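Local coordinates for gamma-glutamyltranspeptidase (Klebsiella pneumoniae subsp. pneumoniae, PDB 5HFT), which catalyses the conversion of oxamate to oxalate in the uric acid degradation pathway, as a member of the gamma-glutamyltransferase family of Ntn hydrolases, at residues 5-10 / 164-169; 103-108 / 171-176. All coordinates share one frame; numbering follows the deposited sequence.

Contact 1 (5-10 / 164-169)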
loop_
_atom_site.group_PDB
_atom_site.type_symbol
_atom_site.label_atom_id
_atom_site.label_comp_id
_atom_site.label_asym_id
_atom_site.label_seq_id
_atom_site.Cartn_x
_atom_site.Cartn_y
_atom_site.Cartn_z
ATOM N N GLY C 5 -1.641 -4.096 -7.872
ATOM C CA GLY C 5 -2.563 -3.648 -8.898
ATOM C C GLY C 5 -3.434 -4.804 -9.330
ATOM O O GLY C 5 -3.015 -5.954 -9.323
ATOM N N VAL C 6 -4.674 -4.491 -9.681
ATOM C CA VAL C 6 -5.527 -5.460 -10.364
ATOM C C VAL C 6 -6.381 -4.732 -11.405
ATOM O O VAL C 6 -6.915 -3.655 -11.126
ATOM C CB VAL C 6 -6.420 -6.255 -9.373
ATOM C CG1 VAL C 6 -7.257 -7.287 -10.128
ATOM C CG2 VAL C 6 -5.610 -6.950 -8.317
ATOM N N VAL C 7 -6.523 -5.340 -12.599
ATOM C CA VAL C 7 -7.482 -4.942 -13.638
ATOM C C VAL C 7 -8.280 -6.181 -14.033
ATOM O O VAL C 7 -7.693 -7.250 -14.216
ATOM C CB VAL C 7 -6.806 -4.351 -14.893
ATOM C CG1 VAL C 7 -7.856 -4.012 -15.914
ATOM C CG2 VAL C 7 -6.002 -3.114 -14.585
ATOM N N ASP C 8 -9.618 -6.062 -14.122
ATOM C CA ASP C 8 -10.438 -7.220 -14.474
ATOM C C ASP C 8 -10.889 -7.141 -15.941
ATOM O O ASP C 8 -10.542 -6.209 -16.678
ATOM C CB ASP C 8 -11.633 -7.380 -13.526
ATOM C CG ASP C 8 -12.608 -6.208 -13.567
ATOM O OD1 ASP C 8 -12.604 -5.464 -14.574
ATOM O OD2 ASP C 8 -13.389 -6.036 -12.587
ATOM N N ASN C 9 -11.717 -8.118 -16.355
ATOM C CA ASN C 9 -12.052 -8.262 -17.772
ATOM C C ASN C 9 -12.865 -7.077 -18.301
ATOM O O ASN C 9 -12.747 -6.737 -19.478
ATOM C CB ASN C 9 -12.809 -9.578 -18.011
ATOM C CG ASN C 9 -12.934 -9.946 -19.513
ATOM O OD1 ASN C 9 -12.129 -9.524 -20.360
ATOM N ND2 ASN C 9 -13.966 -10.730 -19.837
ATOM N N SER C 10 -13.673 -6.434 -17.458
ATOM C CA SER C 10 -14.445 -5.275 -17.884
ATOM C C SER C 10 -13.626 -3.995 -17.915
ATOM O O SER C 10 -14.136 -2.969 -18.375
ATOM C CB SER C 10 -15.678 -5.071 -16.988
ATOM O OG SER C 10 -15.588 -5.807 -15.782
ATOM N N ILE C 164 0.315 -1.936 -14.172
ATOM C CA ILE C 164 -0.491 -2.597 -15.191
ATOM C C ILE C 164 -0.979 -1.519 -16.131
ATOM O O ILE C 164 -1.405 -0.450 -15.684
ATOM C CB ILE C 164 -1.694 -3.378 -14.622
ATOM C CG1 ILE C 164 -1.259 -4.385 -13.560
ATOM C CG2 ILE C 164 -2.496 -4.032 -15.757
ATOM C CD1 ILE C 164 -2.405 -5.137 -12.968
ATOM N N VAL C 165 -0.870 -1.771 -17.422
ATOM C CA VAL C 165 -1.476 -0.920 -18.431
ATOM C C VAL C 165 -2.533 -1.746 -19.138
ATOM O O VAL C 165 -2.272 -2.891 -19.529
ATOM C CB VAL C 165 -0.430 -0.368 -19.413
ATOM C CG1 VAL C 165 -1.086 0.531 -20.480
ATOM C CG2 VAL C 165 0.624 0.405 -18.627
ATOM N N ARG C 166 -3.739 -1.200 -19.219
ATOM C CA ARG C 166 -4.800 -1.731 -20.060
ATOM C C ARG C 166 -4.905 -0.878 -21.323
ATOM O O ARG C 166 -5.047 0.345 -21.245
ATOM C CB ARG C 166 -6.139 -1.771 -19.322
ATOM C CG ARG C 166 -7.272 -2.019 -20.295
ATOM C CD ARG C 166 -8.654 -2.139 -19.676
ATOM N NE ARG C 166 -9.630 -2.426 -20.729
ATOM C CZ ARG C 166 -9.895 -3.647 -21.184
ATOM N NH1 ARG C 166 -9.259 -4.700 -20.660
ATOM N NH2 ARG C 166 -10.790 -3.821 -22.160
ATOM N N HIS C 167 -4.808 -1.486 -22.418
ATOM C CA HIS C 167 -4.861 -0.982 -23.792
ATOM C C HIS C 167 -6.278 -1.105 -24.344
ATOM O O HIS C 167 -6.970 -2.095 -24.058
ATOM C CB HIS C 167 -3.906 -1.771 -24.693
ATOM C CG HIS C 167 -2.469 -1.661 -24.287
ATOM N ND1 HIS C 167 -1.652 -0.638 -24.713
ATOM C CD2 HIS C 167 -1.707 -2.442 -23.486
ATOM C CE1 HIS C 167 -0.447 -0.795 -24.199
ATOM N NE2 HIS C 167 -0.453 -1.887 -23.457
ATOM N N PRO C 168 -6.715 -0.141 -25.169
ATOM C CA PRO C 168 -8.083 -0.217 -25.729
ATOM C C PRO C 168 -8.375 -1.529 -26.453
ATOM O O PRO C 168 -9.528 -1.983 -26.419
ATOM C CB PRO C 168 -8.150 0.983 -26.680
ATOM C CG PRO C 168 -6.986 1.872 -26.289
ATOM C CD PRO C 168 -5.934 0.972 -25.736
ATOM N N ASN C 169 -7.354 -2.194 -27.068
ATOM C CA ASN C 169 -7.643 -3.534 -27.601
ATOM C C ASN C 169 -7.879 -4.604 -26.475
ATOM O O ASN C 169 -7.940 -5.792 -26.804
ATOM C CB ASN C 169 -6.526 -4.022 -28.533
ATOM C CG ASN C 169 -5.222 -4.330 -27.798
ATOM O OD1 ASN C 169 -5.142 -4.223 -26.571
ATOM N ND2 ASN C 169 -4.195 -4.732 -28.551
#

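Contact 2 (103-108 / 171-176)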
loop_
_atom_site.group_PDB
_atom_site.type_symbol
_atom_site.label_atom_id
_atom_site.label_comp_id
_atom_site.label_asym_id
_atom_site.label_seq_id
_atom_site.Cartn_x
_atom_site.Cartn_y
_atom_site.Cartn_z
ATOM N N VAL C 103 9.096 4.472 -24.009
ATOM C CA VAL C 103 9.853 3.307 -23.522
ATOM C C VAL C 103 8.883 2.216 -23.086
ATOM O O VAL C 103 7.888 2.514 -22.394
ATOM C CB VAL C 103 10.764 3.722 -22.353
ATOM C CG1 VAL C 103 11.570 2.536 -21.837
ATOM C CG2 VAL C 103 11.668 4.890 -22.757
ATOM N N PRO C 104 9.106 0.950 -23.435
ATOM C CA PRO C 104 8.144 -0.091 -23.057
ATOM C C PRO C 104 7.986 -0.166 -21.544
ATOM O O PRO C 104 8.909 0.151 -20.788
ATOM C CB PRO C 104 8.758 -1.377 -23.623
ATOM C CG PRO C 104 9.756 -0.950 -24.636
ATOM C CD PRO C 104 10.154 0.460 -24.349
ATOM N N LEU C 105 6.792 -0.588 -21.109
ATOM C CA LEU C 105 6.431 -0.486 -19.697
ATOM C C LEU C 105 7.464 -1.158 -18.809
ATOM O O LEU C 105 7.980 -0.546 -17.872
ATOM C CB LEU C 105 5.058 -1.109 -19.443
ATOM C CG LEU C 105 4.583 -1.037 -17.978
ATOM C CD1 LEU C 105 4.391 0.410 -17.519
ATOM C CD2 LEU C 105 3.293 -1.812 -17.782
ATOM N N GLN C 106 7.786 -2.422 -19.102
ATOM C CA GLN C 106 8.740 -3.167 -18.279
ATOM C C GLN C 106 10.116 -2.503 -18.277
ATOM O O GLN C 106 10.760 -2.399 -17.226
ATOM C CB GLN C 106 8.812 -4.616 -18.766
ATOM C CG GLN C 106 9.739 -5.568 -17.987
ATOM C CD GLN C 106 9.523 -5.582 -16.473
ATOM O OE1 GLN C 106 8.617 -6.233 -15.956
ATOM N NE2 GLN C 106 10.395 -4.893 -15.756
ATOM N N GLU C 107 10.555 -1.985 -19.425
ATOM C CA GLU C 107 11.836 -1.289 -19.447
ATOM C C GLU C 107 11.773 -0.002 -18.639
ATOM O O GLU C 107 12.744 0.351 -17.959
ATOM C CB GLU C 107 12.272 -0.999 -20.883
ATOM N N SER C 108 10.633 0.699 -18.676
ATOM C CA SER C 108 10.505 1.958 -17.941
ATOM C C SER C 108 10.752 1.762 -16.453
ATOM O O SER C 108 11.320 2.635 -15.797
ATOM C CB SER C 108 9.131 2.583 -18.190
ATOM N N LEU C 171 -5.892 -5.962 -24.394
ATOM C CA LEU C 171 -4.677 -6.635 -23.945
ATOM C C LEU C 171 -4.164 -5.987 -22.655
ATOM O O LEU C 171 -4.205 -4.759 -22.495
ATOM C CB LEU C 171 -3.603 -6.558 -25.029
ATOM C CG LEU C 171 -3.823 -7.416 -26.301
ATOM C CD1 LEU C 171 -2.514 -7.810 -27.011
ATOM C CD2 LEU C 171 -4.755 -8.632 -26.104
ATOM N N LEU C 172 -3.690 -6.819 -21.727
ATOM C CA LEU C 172 -3.290 -6.407 -20.383
ATOM C C LEU C 172 -1.802 -6.627 -20.177
ATOM O O LEU C 172 -1.287 -7.716 -20.438
ATOM C CB LEU C 172 -4.073 -7.163 -19.313
ATOM C CG LEU C 172 -5.512 -6.668 -19.245
ATOM C CD1 LEU C 172 -6.373 -7.606 -18.439
ATOM C CD2 LEU C 172 -5.516 -5.287 -18.684
ATOM N N GLU C 173 -1.121 -5.600 -19.704
ATOM C CA GLU C 173 0.324 -5.612 -19.522
ATOM C C GLU C 173 0.663 -5.393 -18.051
ATOM O O GLU C 173 0.328 -4.351 -17.493
ATOM C CB GLU C 173 0.930 -4.516 -20.393
ATOM C CG GLU C 173 2.412 -4.543 -20.624
ATOM C CD GLU C 173 2.776 -3.611 -21.748
ATOM O OE1 GLU C 173 3.965 -3.250 -21.910
ATOM O OE2 GLU C 173 1.831 -3.223 -22.464
ATOM N N GLY C 174 1.333 -6.351 -17.428
ATOM C CA GLY C 174 1.839 -6.198 -16.073
ATOM C C GLY C 174 3.357 -6.159 -16.097
ATOM O O GLY C 174 3.977 -6.849 -16.894
ATOM N N ALA C 175 3.951 -5.334 -15.238
ATOM C CA ALA C 175 5.401 -5.281 -15.125
ATOM C C ALA C 175 5.822 -5.291 -13.654
ATOM O O ALA C 175 5.128 -4.772 -12.777
ATOM C CB ALA C 175 5.985 -4.064 -15.832
ATOM N N THR C 176 6.977 -5.903 -13.402
ATOM C CA THR C 176 7.528 -6.097 -12.071
ATOM C C THR C 176 8.898 -5.442 -12.007
ATOM O O THR C 176 9.565 -5.267 -13.030
ATOM C CB THR C 176 7.670 -7.580 -11.738
ATOM O OG1 THR C 176 8.524 -8.201 -12.707
ATOM C CG2 THR C 176 6.321 -8.267 -11.786
#

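Contact 1 (5-10 / 164-169)
Val-7 and Ile-164 meet between the two stacked sheets of the αββα sandwich that marks Ntn hydrolases, where strand 2-7 of one layer lies over strand 160-166 of the other. The short strands 5-7 and 164-166 run almost in the same direction, their axes 8.0 Å apart and 19° from parallel. No hydrogen bond joins them; the strands meet through apolar side chains, with Arg-166 alone bringing a charged end to the contact. Val-7 CG2 meets Ile-164 CG2 at 3.8 Å, the two side chains passing one another side by side, pointing opposite ways, rather than meeting head on. The other branch of Ile-164 is stretched out (chi2 179°), carrying CD1 to the backbone at Gly-5, 3.8 Å from its O; the same methyl is 4.0 Å from Val-6 N. Gly-5 thus offers bare main chain to the isoleucine end. Val-7 and Arg-166 also touch Leu-172 of strand 172-175, while Gly-5, Val-6 and Val-7 pair with an antiparallel strand of another chain, so the sheet continues across the interface. Beyond the strand, Asp-8 OD1 accepts a hydrogen bond from Ser-10 OG at 3.2 Å, from above the carboxylate plane, and its OD2 bonds to the backbone of the other chain. Arg-166 runs alongside this end. Its CD comes within 4.3 Å of Val-7 CG1, and the guanidinium, turned about NE–CD (chi4 85°), has Asp-8 O and Asn-9 O oblique to its plane, with NH1 4.2 Å from Asn-9 O and no hydrogen bond between them.

Contact 2 (103-108 / 171-176)
Gln-106 NE2 donates to Thr-176 O at 2.9 Å, a nearly straight bond that lies in the glutamine amide plane and arrives almost along the carbonyl axis (C=O...N 164°). The same amide turns its OE1 to the backbone N of Thr-176, 3.1 Å away, the donor lying 20° out of the plane of the glutamine carbonyl. One side chain therefore grips both the N-H and the C=O of a single residue, which fixes the rotation of its amide where strand 172-175 ends. Gln-106 gets there by bending: CG stands anti to its backbone N, then chi2 (51°) turns the amide back across the strand end. Its OE1 also lies 3.4 Å from Ala-175 CB, and the methyl packs against the bent glutamine side chain. Leu-105 meets this methyl too, its CG 4.0 Å from Ala-175 CB, and its CD2 is 3.9 Å from Glu-173 O. Glu-173 comes alongside from the strand, with its chain stretched out past CG, and lays OE1 3.4 Å from Leu-105 CB; its OE2 is taken by His-167 NE2, so the carboxylate has a polar partner apart from the helix. Leu-105 continues inward onto Tyr-98 of helix 88-101 and Ala-163 and Val-165 of strand 160-166. Gly-174 O bonds to a polar side chain of another chain, a strand of which pairs antiparallel with this one. Helix 105-110 thus sets Leu-105 on the strand while Gln-106 binds the strand end, the packing of an outer helical layer against a sheet in the αββα Ntn-hydrolase sandwich.

The two contacts lie about 12 Å apart, centre to centre, on the same side of the chain's centre. Their segments alternate along the sequence: 5-10, 103-108, 164-169, 171-176. Strands 160-166 and 172-175 follow one another as antiparallel neighbours of one sheet, joined by a probable hydrogen bond from Val-165 N to Glu-173 O, 2.8 Å. Contact 1 holds one face of this sheet against the layer of strand 2-7, while contact 2 holds helix 105-110 on its other face, so together they span helix, sheet and sheet of the sandwich. Val-165 CG2 packs on Leu-105 CD2 at 3.6 Å. Both lie away from the probable nucleophile Thr-1 and the presumed substrate-binding Gly-83 and Gly-84.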